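Local coordinates for redox-sensing transcriptional repressor Rex (Thermus thermophilus, PDB 2DT5), which probably acts as a homodimeric DNA-binding repressor that modulates transcription in response to the cellular NADH/NAD(+) redox state, at residues H27-E32 with Y62-L67; C84-G89 with A144-P149; L169-V174 with E185-L190. The protein carries 1 engineered substitution. All coordinates share one frame; numbering follows the deposited sequence.

Contact 1: residues H27-E32 with Y62-L67; sequences HRTSSE and YTVPVL. With SO4 (sulfate ion), chain J.
Ser31 OG serves two partners at once: it accepts from Tyr62 OH at 2.6 Å and donates to O1 of a sulfate ion at 2.8 Å. Tyr62 carries its CG beside the backbone N (chi1 -46°), which lays the ring along the partner chain, with Ser30 C and Ser31 N near the ring plane at its edge, and brings the phenol to the first turn of helix 31-37. Serine suits that spot because its short hydroxyl lies beside its own backbone N, and both grip the sulfate, Ser31 N bonding to O3 at 2.9 Å. Thr29 and Tyr62 form a hydrogen-bonded antiparallel pair. This is the small sheet of a winged-helix domain, where strand 28-29 meets strand 62-63. The sulfate, probably from the crystallisation liquor, is also bound by Arg46 and Tyr55, and may mark where a DNA phosphate could sit. On the face that carries Thr29 and Tyr62, Thr29 CG2 packs against Val64 CG2 at 3.9 Å, beside Leu18 of helix 7-23. Past the strand, Val64 N reaches His27 O from above the carbonyl plane in a bent bond (3.1 Å, 137°), while Pro65 CD lies over one face of the His27 ring, near its rim.

Contact 2: residues C84-G89 with A144-P149; sequences CIVGMG and ALLTVP. With NAD (nicotinamide-adenine-dinucleotide), chain L.
Cys84 pairs with Ala144: SG rests 3.6 Å from Ala144 CB, and the small methyl suits a place also covered by Leu160 of helix 150-163. Cys84 O takes the N-H of Leu145, one rung of the parallel ladder. Ile85 points to the other face, where its CG2 lies 3.6 Å from Thr147 OG1 and its side chain packs on Leu95 and Ala96 of helix 90-96. Val86 continues the ladder, its N bonding to Leu145 O and its O accepting from Thr147 N. With chi1 at 170° its CG1 is placed between Leu146 CD1, at 3.9 Å, and the adenine of NAD, whose C2A is 3.6 Å away.

At Gly87 the strand ends. A CB here would run into Thr147 O and Val148 CG1, and at phi 110° it would also be jammed against the preceding carbonyl O. The adenine comes close, with N3A 3.5 Å from Gly87 CA. Thr147 OG1, held between its own backbone N and carbonyl carbon (chi1 48°), donates to Gly87 O at 2.7 Å. With a valine in place of this threonine, Gly87 O would probably lose its hydroxyl donor, keeping the weak bond from Gly89 N, and the glycine turn would be less firmly tied to the neighbouring strand. Val148 adds CG1 against the adenine, while its O accepts from the ribose hydroxyl O3D of NAD at 2.7 Å.

Gly89 lies right before helix 90-96, and any CB on it would strike NAD O5B. Its N weakly holds a water that lies between Thr147 O and NAD O2N. Gly87, Gly89 and Gly92 fit the GxGxxG pattern of the glycine-rich turn of a Rossmann fold, in which the dinucleotide spans the C-terminal ends of two neighbouring parallel strands, here 81-86 and 143-146.

Contact 3: residues L169-V174 with E185-L190; sequences LNFAPV and ENVDFL. With NAD (nicotinamide-adenine-dinucleotide), chain L.
Val187 lays one methyl on each of two phenylalanine rings. Its CB points toward the partner segment, and with CG1 anti to the backbone N (chi1 -180°) the other branch, CG2, stands over the centre of the Phe171 ring as a CH-pi contact, 3.7 Å from the centroid. CG1 lies over one face of the Phe189 ring, displaced toward its rim. A beta-branched residue is well suited here, since one side chain covers two aromatic surfaces. Leu169 comes to the same methyl obliquely, its CG 3.6 Å from Val187 CG2 and its CD1 close by.

Phe171 turns its CG beside its own N, and that brings the ring alongside Val187 with its CE2 3.7 Å from Phe189 CZ. The two rings form an offset edge-to-face pair, planes 62° apart, the edge of Phe171 turned to the face of Phe189. Leu91 and Leu95 of helix 90-96 pack on Phe171, while Phe189 also touches a second NAD and Val187 of the second subunit.

The strands themselves pair in parallel: Asn170 N bonds to Glu185 O at 2.7 Å, and Val187 N to Asn170 O at 2.8 Å. The Glu185 carboxylate leads away from the partner strand, to a salt bridge with Arg195 of the second subunit.

The backbone just beyond the strands reads the carboxamide of NAD. N7N donates to Phe171 O and to Val187 O, each at 3.0 Å, and Phe189 N bonds to O7N, an atom placed less surely. The two acceptors on N7N suggest that the nicotinamide amide is held in one orientation, and the less certain bond to O7N agrees with this.

Overall arrangement
From the N terminus the chain first enters the winged-helix domain, where contact 1 closes a loop of 29 residues around helices 31-37 and 42-51. Helix 64-75 then leads to strand 81-86 of the Rossmann domain, and the centres of contacts 1 and 2 lie about 38 Å apart. Contact 2 closes a longer loop, bringing strand 143-146 beside strand 81-86; contact 3 closes a short one between strands 167-170 and 183-186. The three loops follow in series, none nested or crossed. Contacts 2 and 3 are neighbours in one sheet, joined by strands 143-146 and 167-170, with Thr147 packing on Phe171, and together they line one NAD from adenine to nicotinamide.

Contact 1: residues H27-E32 with Y62-L67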
loop_
_atom_site.group_PDB
_atom_site.type_symbol
_atom_site.label_atom_id
_atom_site.label_comp_id
_atom_site.label_asym_id
_atom_site.label_seq_id
_atom_site.Cartn_x
_atom_site.Cartn_y
_atom_site.Cartn_z
ATOM N N HIS B 27 -7.613 -17.391 21.571
ATOM C CA HIS B 27 -6.648 -18.467 21.430
ATOM C C HIS B 27 -6.956 -19.402 20.268
ATOM O O HIS B 27 -6.060 -20.058 19.748
ATOM C CB HIS B 27 -6.544 -19.252 22.744
ATOM C CG HIS B 27 -5.457 -20.283 22.749
ATOM N ND1 HIS B 27 -5.655 -21.579 22.320
ATOM C CD2 HIS B 27 -4.153 -20.204 23.109
ATOM C CE1 HIS B 27 -4.523 -22.254 22.417
ATOM N NE2 HIS B 27 -3.594 -21.442 22.892
ATOM N N ARG B 28 -8.209 -19.452 19.842
ATOM C CA ARG B 28 -8.563 -20.324 18.732
ATOM C C ARG B 28 -9.437 -19.586 17.712
ATOM O O ARG B 28 -10.192 -18.689 18.075
ATOM C CB ARG B 28 -9.286 -21.558 19.277
ATOM C CG ARG B 28 -9.117 -22.817 18.444
ATOM C CD ARG B 28 -9.724 -24.027 19.144
ATOM N NE ARG B 28 -11.126 -23.802 19.496
ATOM C CZ ARG B 28 -11.923 -24.719 20.036
ATOM N NH1 ARG B 28 -11.461 -25.937 20.293
ATOM N NH2 ARG B 28 -13.186 -24.419 20.320
ATOM N N THR B 29 -9.317 -19.941 16.434
ATOM C CA THR B 29 -10.132 -19.301 15.400
ATOM C C THR B 29 -10.575 -20.299 14.335
ATOM O O THR B 29 -10.211 -21.474 14.387
ATOM C CB THR B 29 -9.388 -18.102 14.717
ATOM O OG1 THR B 29 -10.223 -17.551 13.686
ATOM C CG2 THR B 29 -8.061 -18.548 14.109
ATOM N N SER B 30 -11.360 -19.832 13.371
ATOM C CA SER B 30 -11.861 -20.701 12.318
ATOM C C SER B 30 -11.653 -20.071 10.953
ATOM O O SER B 30 -11.326 -18.895 10.856
ATOM C CB SER B 30 -13.352 -20.943 12.527
ATOM O OG SER B 30 -14.060 -19.712 12.515
ATOM N N SER B 31 -11.857 -20.859 9.903
ATOM C CA SER B 31 -11.710 -20.372 8.543
ATOM C C SER B 31 -12.808 -19.358 8.276
ATOM O O SER B 31 -12.643 -18.432 7.480
ATOM C CB SER B 31 -11.827 -21.523 7.539
ATOM O OG SER B 31 -10.666 -22.343 7.553
ATOM N N GLU B 32 -13.935 -19.542 8.955
ATOM C CA GLU B 32 -15.065 -18.649 8.787
ATOM C C GLU B 32 -14.775 -17.309 9.455
ATOM O O GLU B 32 -14.968 -16.249 8.862
ATOM C CB GLU B 32 -16.319 -19.294 9.370
ATOM C CG GLU B 32 -17.592 -18.547 9.022
ATOM C CD GLU B 32 -18.836 -19.375 9.269
ATOM O OE1 GLU B 32 -19.049 -20.360 8.522
ATOM O OE2 GLU B 32 -19.591 -19.040 10.211
ATOM N N TYR B 62 -8.326 -23.434 13.745
ATOM C CA TYR B 62 -6.902 -23.204 13.917
ATOM C C TYR B 62 -6.576 -22.685 15.297
ATOM O O TYR B 62 -7.413 -22.092 15.969
ATOM C CB TYR B 62 -6.382 -22.165 12.908
ATOM C CG TYR B 62 -6.843 -22.347 11.484
ATOM C CD1 TYR B 62 -8.096 -21.894 11.072
ATOM C CD2 TYR B 62 -6.026 -22.980 10.545
ATOM C CE1 TYR B 62 -8.526 -22.067 9.762
ATOM C CE2 TYR B 62 -6.452 -23.160 9.230
ATOM C CZ TYR B 62 -7.698 -22.705 8.846
ATOM O OH TYR B 62 -8.117 -22.903 7.554
ATOM N N THR B 63 -5.338 -22.903 15.705
ATOM C CA THR B 63 -4.873 -22.399 16.976
ATOM C C THR B 63 -4.080 -21.140 16.594
ATOM O O THR B 63 -3.052 -21.203 15.914
ATOM C CB THR B 63 -3.996 -23.453 17.702
ATOM O OG1 THR B 63 -4.799 -24.608 18.004
ATOM C CG2 THR B 63 -3.430 -22.887 18.992
ATOM N N VAL B 64 -4.614 -19.994 17.003
ATOM C CA VAL B 64 -4.034 -18.694 16.716
ATOM C C VAL B 64 -2.512 -18.634 16.786
ATOM O O VAL B 64 -1.858 -18.335 15.796
ATOM C CB VAL B 64 -4.652 -17.624 17.662
ATOM C CG1 VAL B 64 -3.949 -16.286 17.503
ATOM C CG2 VAL B 64 -6.139 -17.488 17.363
ATOM N N PRO B 65 -1.924 -18.916 17.951
ATOM C CA PRO B 65 -0.460 -18.849 17.998
ATOM C C PRO B 65 0.267 -19.839 17.095
ATOM O O PRO B 65 1.375 -19.556 16.638
ATOM C CB PRO B 65 -0.141 -19.071 19.478
ATOM C CG PRO B 65 -1.303 -19.902 19.963
ATOM C CD PRO B 65 -2.488 -19.268 19.265
ATOM N N VAL B 66 -0.344 -20.998 16.850
ATOM C CA VAL B 66 0.272 -22.017 15.997
ATOM C C VAL B 66 0.304 -21.501 14.565
ATOM O O VAL B 66 1.372 -21.400 13.949
ATOM C CB VAL B 66 -0.519 -23.347 16.028
ATOM C CG1 VAL B 66 0.011 -24.311 14.938
ATOM C CG2 VAL B 66 -0.383 -23.986 17.401
ATOM N N LEU B 67 -0.872 -21.159 14.059
ATOM C CA LEU B 67 -0.992 -20.643 12.715
ATOM C C LEU B 67 -0.124 -19.390 12.508
ATOM O O LEU B 67 0.556 -19.261 11.491
ATOM C CB LEU B 67 -2.458 -20.346 12.408
ATOM C CG LEU B 67 -2.705 -19.822 10.996
ATOM C CD1 LEU B 67 -2.098 -20.782 9.991
ATOM C CD2 LEU B 67 -4.188 -19.678 10.755
HETATM S S SO4 J . -12.416 -24.916 9.559
HETATM O O1 SO4 J . -11.876 -24.804 8.190
HETATM O O2 SO4 J . -11.841 -26.108 10.198
HETATM O O3 SO4 J . -12.051 -23.733 10.371
HETATM O O4 SO4 J . -13.884 -25.020 9.482
#

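Contact 2: residues C84-G89 with A144-P149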
loop_
_atom_site.group_PDB
_atom_site.type_symbol
_atom_site.label_atom_id
_atom_site.label_comp_id
_atom_site.label_asym_id
_atom_site.label_seq_id
_atom_site.Cartn_x
_atom_site.Cartn_y
_atom_site.Cartn_z
ATOM N N CYS B 84 18.927 -2.126 3.224
ATOM C CA CYS B 84 19.676 -0.905 3.038
ATOM C C CYS B 84 18.749 0.071 2.353
ATOM O O CYS B 84 17.746 -0.307 1.744
ATOM C CB CYS B 84 20.931 -1.143 2.202
ATOM S SG CYS B 84 20.609 -1.495 0.443
ATOM N N ILE B 85 19.092 1.344 2.441
ATOM C CA ILE B 85 18.313 2.365 1.783
ATOM C C ILE B 85 19.278 2.998 0.796
ATOM O O ILE B 85 20.418 3.337 1.159
ATOM C CB ILE B 85 17.823 3.432 2.782
ATOM C CG1 ILE B 85 16.843 2.804 3.793
ATOM C CG2 ILE B 85 17.160 4.556 2.021
ATOM C CD1 ILE B 85 16.481 3.705 4.988
ATOM N N VAL B 86 18.848 3.125 -0.454
ATOM C CA VAL B 86 19.673 3.757 -1.467
ATOM C C VAL B 86 18.954 5.039 -1.871
ATOM O O VAL B 86 17.899 4.999 -2.488
ATOM C CB VAL B 86 19.863 2.837 -2.694
ATOM C CG1 VAL B 86 20.526 3.621 -3.851
ATOM C CG2 VAL B 86 20.737 1.634 -2.299
ATOM N N GLY B 87 19.532 6.178 -1.513
ATOM C CA GLY B 87 18.903 7.447 -1.816
ATOM C C GLY B 87 18.431 8.002 -0.482
ATOM O O GLY B 87 17.267 7.869 -0.113
ATOM N N MET B 88 19.361 8.598 0.255
ATOM C CA MET B 88 19.070 9.159 1.557
ATOM C C MET B 88 18.623 10.615 1.518
ATOM O O MET B 88 19.202 11.475 2.177
ATOM C CB MET B 88 20.281 9.010 2.464
ATOM C CG MET B 88 20.601 7.551 2.810
ATOM S SD MET B 88 19.299 6.836 3.795
ATOM C CE MET B 88 19.537 7.663 5.332
ATOM N N GLY B 89 17.582 10.869 0.736
ATOM C CA GLY B 89 17.020 12.195 0.655
ATOM C C GLY B 89 15.924 12.275 1.703
ATOM O O GLY B 89 16.023 11.659 2.768
ATOM N N ALA B 144 16.916 -4.037 -0.825
ATOM C CA ALA B 144 17.235 -2.620 -0.895
ATOM C C ALA B 144 15.979 -1.781 -1.067
ATOM O O ALA B 144 15.116 -2.118 -1.869
ATOM C CB ALA B 144 18.208 -2.346 -2.058
ATOM N N LEU B 145 15.880 -0.695 -0.302
ATOM C CA LEU B 145 14.751 0.239 -0.409
ATOM C C LEU B 145 15.256 1.349 -1.344
ATOM O O LEU B 145 16.157 2.126 -0.988
ATOM C CB LEU B 145 14.376 0.807 0.980
ATOM C CG LEU B 145 13.425 -0.053 1.839
ATOM C CD1 LEU B 145 13.961 -1.458 1.963
ATOM C CD2 LEU B 145 13.250 0.572 3.234
ATOM N N LEU B 146 14.695 1.398 -2.547
ATOM C CA LEU B 146 15.119 2.362 -3.542
ATOM C C LEU B 146 14.313 3.642 -3.479
ATOM O O LEU B 146 13.168 3.678 -3.893
ATOM C CB LEU B 146 15.012 1.767 -4.950
ATOM C CG LEU B 146 15.733 2.574 -6.047
ATOM C CD1 LEU B 146 17.188 2.845 -5.625
ATOM C CD2 LEU B 146 15.692 1.807 -7.362
ATOM N N THR B 147 14.947 4.701 -2.990
ATOM C CA THR B 147 14.301 5.994 -2.850
ATOM C C THR B 147 15.113 7.116 -3.521
ATOM O O THR B 147 15.396 8.142 -2.903
ATOM C CB THR B 147 14.093 6.310 -1.346
ATOM O OG1 THR B 147 15.321 6.068 -0.645
ATOM C CG2 THR B 147 13.020 5.378 -0.749
ATOM N N VAL B 148 15.520 6.896 -4.772
ATOM C CA VAL B 148 16.242 7.918 -5.528
ATOM C C VAL B 148 15.224 8.501 -6.502
ATOM O O VAL B 148 14.174 7.897 -6.738
ATOM C CB VAL B 148 17.438 7.319 -6.345
ATOM C CG1 VAL B 148 18.407 6.614 -5.415
ATOM C CG2 VAL B 148 16.930 6.353 -7.409
ATOM N N PRO B 149 15.498 9.691 -7.066
ATOM C CA PRO B 149 14.542 10.274 -8.017
ATOM C C PRO B 149 14.307 9.304 -9.188
ATOM O O PRO B 149 15.144 8.439 -9.460
ATOM C CB PRO B 149 15.245 11.553 -8.481
ATOM C CG PRO B 149 16.102 11.919 -7.325
ATOM C CD PRO B 149 16.655 10.579 -6.876
HETATM P PA NAD L . 15.044 13.742 -2.760
HETATM O O1A NAD L . 14.782 14.451 -1.470
HETATM O O2A NAD L . 15.403 14.534 -3.980
HETATM O O5B NAD L . 16.148 12.692 -2.429
HETATM C C5B NAD L . 16.708 11.796 -3.422
HETATM C C4B NAD L . 18.064 11.391 -2.904
HETATM O O4B NAD L . 18.571 10.467 -3.923
HETATM C C3B NAD L . 19.167 12.520 -2.847
HETATM O O3B NAD L . 19.731 12.574 -1.499
HETATM C C2B NAD L . 20.207 12.126 -3.892
HETATM O O2B NAD L . 21.511 12.509 -3.669
HETATM C C1B NAD L . 19.969 10.619 -3.928
HETATM N N9A NAD L . 20.412 9.987 -5.142
HETATM C C8A NAD L . 20.315 10.323 -6.500
HETATM N N7A NAD L . 20.869 9.425 -7.295
HETATM C C5A NAD L . 21.369 8.447 -6.512
HETATM C C6A NAD L . 22.086 7.195 -6.796
HETATM N N6A NAD L . 22.380 6.810 -8.017
HETATM N N1A NAD L . 22.431 6.447 -5.666
HETATM C C2A NAD L . 22.161 6.785 -4.387
HETATM N N3A NAD L . 21.481 7.969 -4.068
HETATM C C4A NAD L . 21.108 8.771 -5.159
HETATM O O3 NAD L . 13.762 12.859 -3.141
HETATM P PN NAD L . 12.488 12.332 -2.236
HETATM O O1N NAD L . 11.468 13.396 -2.173
HETATM O O2N NAD L . 13.077 11.802 -0.970
HETATM O O5D NAD L . 11.924 11.165 -3.201
HETATM C C5D NAD L . 12.719 9.968 -3.449
HETATM C C4D NAD L . 11.974 9.066 -4.360
HETATM O O4D NAD L . 10.682 8.663 -3.697
HETATM C C3D NAD L . 11.517 9.728 -5.728
HETATM O O3D NAD L . 11.630 8.772 -6.804
HETATM C C2D NAD L . 10.060 10.054 -5.456
HETATM O O2D NAD L . 9.298 10.288 -6.593
HETATM C C1D NAD L . 9.628 8.785 -4.638
HETATM N N1N NAD L . 8.288 8.983 -4.025
HETATM C C2N NAD L . 7.512 7.798 -3.891
HETATM C C3N NAD L . 6.469 7.708 -3.080
HETATM C C7N NAD L . 5.671 6.441 -3.028
HETATM O O7N NAD L . 4.562 6.471 -2.452
HETATM N N7N NAD L . 6.153 5.344 -3.640
HETATM C C4N NAD L . 6.046 8.886 -2.207
HETATM C C5N NAD L . 7.284 9.684 -1.841
HETATM C C6N NAD L . 8.172 9.943 -2.912
HETATM O O HOH W 1 14.976 9.871 -0.546
#

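Contact 3: residues L169-V174 with E185-L190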
loop_
_atom_site.group_PDB
_atom_site.type_symbol
_atom_site.label_atom_id
_atom_site.label_comp_id
_atom_site.label_asym_id
_atom_site.label_seq_id
_atom_site.Cartn_x
_atom_site.Cartn_y
_atom_site.Cartn_z
ATOM N N LEU B 169 12.670 -3.037 -2.955
ATOM C CA LEU B 169 11.402 -2.419 -2.639
ATOM C C LEU B 169 11.551 -1.047 -3.289
ATOM O O LEU B 169 12.216 -0.152 -2.760
ATOM C CB LEU B 169 11.150 -2.298 -1.141
ATOM C CG LEU B 169 9.752 -1.879 -0.685
ATOM C CD1 LEU B 169 8.741 -2.939 -1.098
ATOM C CD2 LEU B 169 9.714 -1.649 0.826
ATOM N N ASN B 170 10.934 -0.888 -4.454
ATOM C CA ASN B 170 11.055 0.302 -5.286
ATOM C C ASN B 170 10.032 1.384 -5.008
ATOM O O ASN B 170 8.839 1.186 -5.245
ATOM C CB ASN B 170 10.940 -0.112 -6.755
ATOM C CG ASN B 170 10.964 1.071 -7.688
ATOM O OD1 ASN B 170 10.215 1.126 -8.674
ATOM N ND2 ASN B 170 11.829 2.030 -7.389
ATOM N N PHE B 171 10.471 2.527 -4.488
ATOM C CA PHE B 171 9.541 3.628 -4.238
ATOM C C PHE B 171 9.478 4.599 -5.418
ATOM O O PHE B 171 8.513 5.354 -5.549
ATOM C CB PHE B 171 9.928 4.407 -2.980
ATOM C CG PHE B 171 9.809 3.609 -1.704
ATOM C CD1 PHE B 171 10.744 2.624 -1.393
ATOM C CD2 PHE B 171 8.744 3.830 -0.834
ATOM C CE1 PHE B 171 10.629 1.864 -0.228
ATOM C CE2 PHE B 171 8.608 3.076 0.344
ATOM C CZ PHE B 171 9.549 2.094 0.647
ATOM N N ALA B 172 10.507 4.590 -6.260
ATOM C CA ALA B 172 10.536 5.492 -7.422
ATOM C C ALA B 172 9.378 5.189 -8.372
ATOM O O ALA B 172 9.084 4.026 -8.656
ATOM C CB ALA B 172 11.868 5.357 -8.156
ATOM N N PRO B 173 8.694 6.229 -8.865
ATOM C CA PRO B 173 7.563 6.037 -9.780
ATOM C C PRO B 173 8.020 5.623 -11.167
ATOM O O PRO B 173 7.867 6.385 -12.114
ATOM C CB PRO B 173 6.891 7.413 -9.793
ATOM C CG PRO B 173 8.084 8.336 -9.691
ATOM C CD PRO B 173 8.941 7.662 -8.623
ATOM N N VAL B 174 8.582 4.423 -11.278
ATOM C CA VAL B 174 9.061 3.920 -12.555
ATOM C C VAL B 174 9.209 2.398 -12.491
ATOM O O VAL B 174 9.439 1.829 -11.419
ATOM C CB VAL B 174 10.425 4.536 -12.907
ATOM C CG1 VAL B 174 11.495 4.005 -11.953
ATOM C CG2 VAL B 174 10.781 4.213 -14.360
ATOM N N GLU B 185 9.256 -5.156 -5.890
ATOM C CA GLU B 185 7.929 -4.744 -5.426
ATOM C C GLU B 185 7.947 -3.232 -5.442
ATOM O O GLU B 185 8.849 -2.615 -4.868
ATOM C CB GLU B 185 7.667 -5.220 -3.996
ATOM C CG GLU B 185 7.407 -6.711 -3.880
ATOM C CD GLU B 185 5.995 -7.084 -4.335
ATOM O OE1 GLU B 185 5.828 -8.162 -4.954
ATOM O OE2 GLU B 185 5.057 -6.301 -4.054
ATOM N N ASN B 186 6.969 -2.645 -6.121
ATOM C CA ASN B 186 6.852 -1.198 -6.212
ATOM C C ASN B 186 5.880 -0.696 -5.157
ATOM O O ASN B 186 4.823 -1.292 -4.930
ATOM C CB ASN B 186 6.359 -0.806 -7.597
ATOM C CG ASN B 186 7.256 -1.337 -8.685
ATOM O OD1 ASN B 186 8.446 -1.067 -8.693
ATOM N ND2 ASN B 186 6.692 -2.116 -9.595
ATOM N N VAL B 187 6.243 0.395 -4.501
ATOM C CA VAL B 187 5.383 0.952 -3.468
ATOM C C VAL B 187 4.582 2.098 -4.053
ATOM O O VAL B 187 5.062 2.827 -4.918
ATOM C CB VAL B 187 6.211 1.530 -2.281
ATOM C CG1 VAL B 187 5.259 2.105 -1.213
ATOM C CG2 VAL B 187 7.134 0.449 -1.700
ATOM N N ASP B 188 3.349 2.242 -3.596
ATOM C CA ASP B 188 2.526 3.365 -4.035
ATOM C C ASP B 188 1.800 3.835 -2.792
ATOM O O ASP B 188 0.786 3.277 -2.419
ATOM C CB ASP B 188 1.531 2.935 -5.114
ATOM C CG ASP B 188 0.533 4.021 -5.441
ATOM O OD1 ASP B 188 0.894 5.215 -5.357
ATOM O OD2 ASP B 188 -0.614 3.676 -5.789
ATOM N N PHE B 189 2.367 4.838 -2.130
ATOM C CA PHE B 189 1.812 5.387 -0.900
ATOM C C PHE B 189 0.490 6.090 -1.113
ATOM O O PHE B 189 -0.192 6.418 -0.156
ATOM C CB PHE B 189 2.810 6.371 -0.266
ATOM C CG PHE B 189 3.840 5.714 0.604
ATOM C CD1 PHE B 189 5.043 6.341 0.867
ATOM C CD2 PHE B 189 3.596 4.472 1.180
ATOM C CE1 PHE B 189 5.997 5.745 1.694
ATOM C CE2 PHE B 189 4.536 3.870 2.005
ATOM C CZ PHE B 189 5.742 4.508 2.264
ATOM N N LEU B 190 0.127 6.331 -2.367
ATOM C CA LEU B 190 -1.130 7.011 -2.650
ATOM C C LEU B 190 -2.270 6.068 -3.041
ATOM O O LEU B 190 -3.377 6.506 -3.330
ATOM C CB LEU B 190 -0.920 8.082 -3.731
ATOM C CG LEU B 190 -0.023 9.255 -3.294
ATOM C CD1 LEU B 190 -0.175 10.419 -4.263
ATOM C CD2 LEU B 190 -0.414 9.709 -1.926
HETATM P PA NAD L . 15.044 13.742 -2.760
HETATM O O1A NAD L . 14.782 14.451 -1.470
HETATM O O2A NAD L . 15.403 14.534 -3.980
HETATM O O5B NAD L . 16.148 12.692 -2.429
HETATM C C5B NAD L . 16.708 11.796 -3.422
HETATM C C4B NAD L . 18.064 11.391 -2.904
HETATM O O4B NAD L . 18.571 10.467 -3.923
HETATM C C3B NAD L . 19.167 12.520 -2.847
HETATM O O3B NAD L . 19.731 12.574 -1.499
HETATM C C2B NAD L . 20.207 12.126 -3.892
HETATM O O2B NAD L . 21.511 12.509 -3.669
HETATM C C1B NAD L . 19.969 10.619 -3.928
HETATM N N9A NAD L . 20.412 9.987 -5.142
HETATM C C8A NAD L . 20.315 10.323 -6.500
HETATM N N7A NAD L . 20.869 9.425 -7.295
HETATM C C5A NAD L . 21.369 8.447 -6.512
HETATM C C6A NAD L . 22.086 7.195 -6.796
HETATM N N6A NAD L . 22.380 6.810 -8.017
HETATM N N1A NAD L . 22.431 6.447 -5.666
HETATM C C2A NAD L . 22.161 6.785 -4.387
HETATM N N3A NAD L . 21.481 7.969 -4.068
HETATM C C4A NAD L . 21.108 8.771 -5.159
HETATM O O3 NAD L . 13.762 12.859 -3.141
HETATM P PN NAD L . 12.488 12.332 -2.236
HETATM O O1N NAD L . 11.468 13.396 -2.173
HETATM O O2N NAD L . 13.077 11.802 -0.970
HETATM O O5D NAD L . 11.924 11.165 -3.201
HETATM C C5D NAD L . 12.719 9.968 -3.449
HETATM C C4D NAD L . 11.974 9.066 -4.360
HETATM O O4D NAD L . 10.682 8.663 -3.697
HETATM C C3D NAD L . 11.517 9.728 -5.728
HETATM O O3D NAD L . 11.630 8.772 -6.804
HETATM C C2D NAD L . 10.060 10.054 -5.456
HETATM O O2D NAD L . 9.298 10.288 -6.593
HETATM C C1D NAD L . 9.628 8.785 -4.638
HETATM N N1N NAD L . 8.288 8.983 -4.025
HETATM C C2N NAD L . 7.512 7.798 -3.891
HETATM C C3N NAD L . 6.469 7.708 -3.080
HETATM C C7N NAD L . 5.671 6.441 -3.028
HETATM O O7N NAD L . 4.562 6.471 -2.452
HETATM N N7N NAD L . 6.153 5.344 -3.640
HETATM C C4N NAD L . 6.046 8.886 -2.207
HETATM C C5N NAD L . 7.284 9.684 -1.841
HETATM C C6N NAD L . 8.172 9.943 -2.912
HETATM O O HOH W 2 7.061 2.497 -7.004
HETATM O O HOH W 3 5.748 5.192 -7.188
#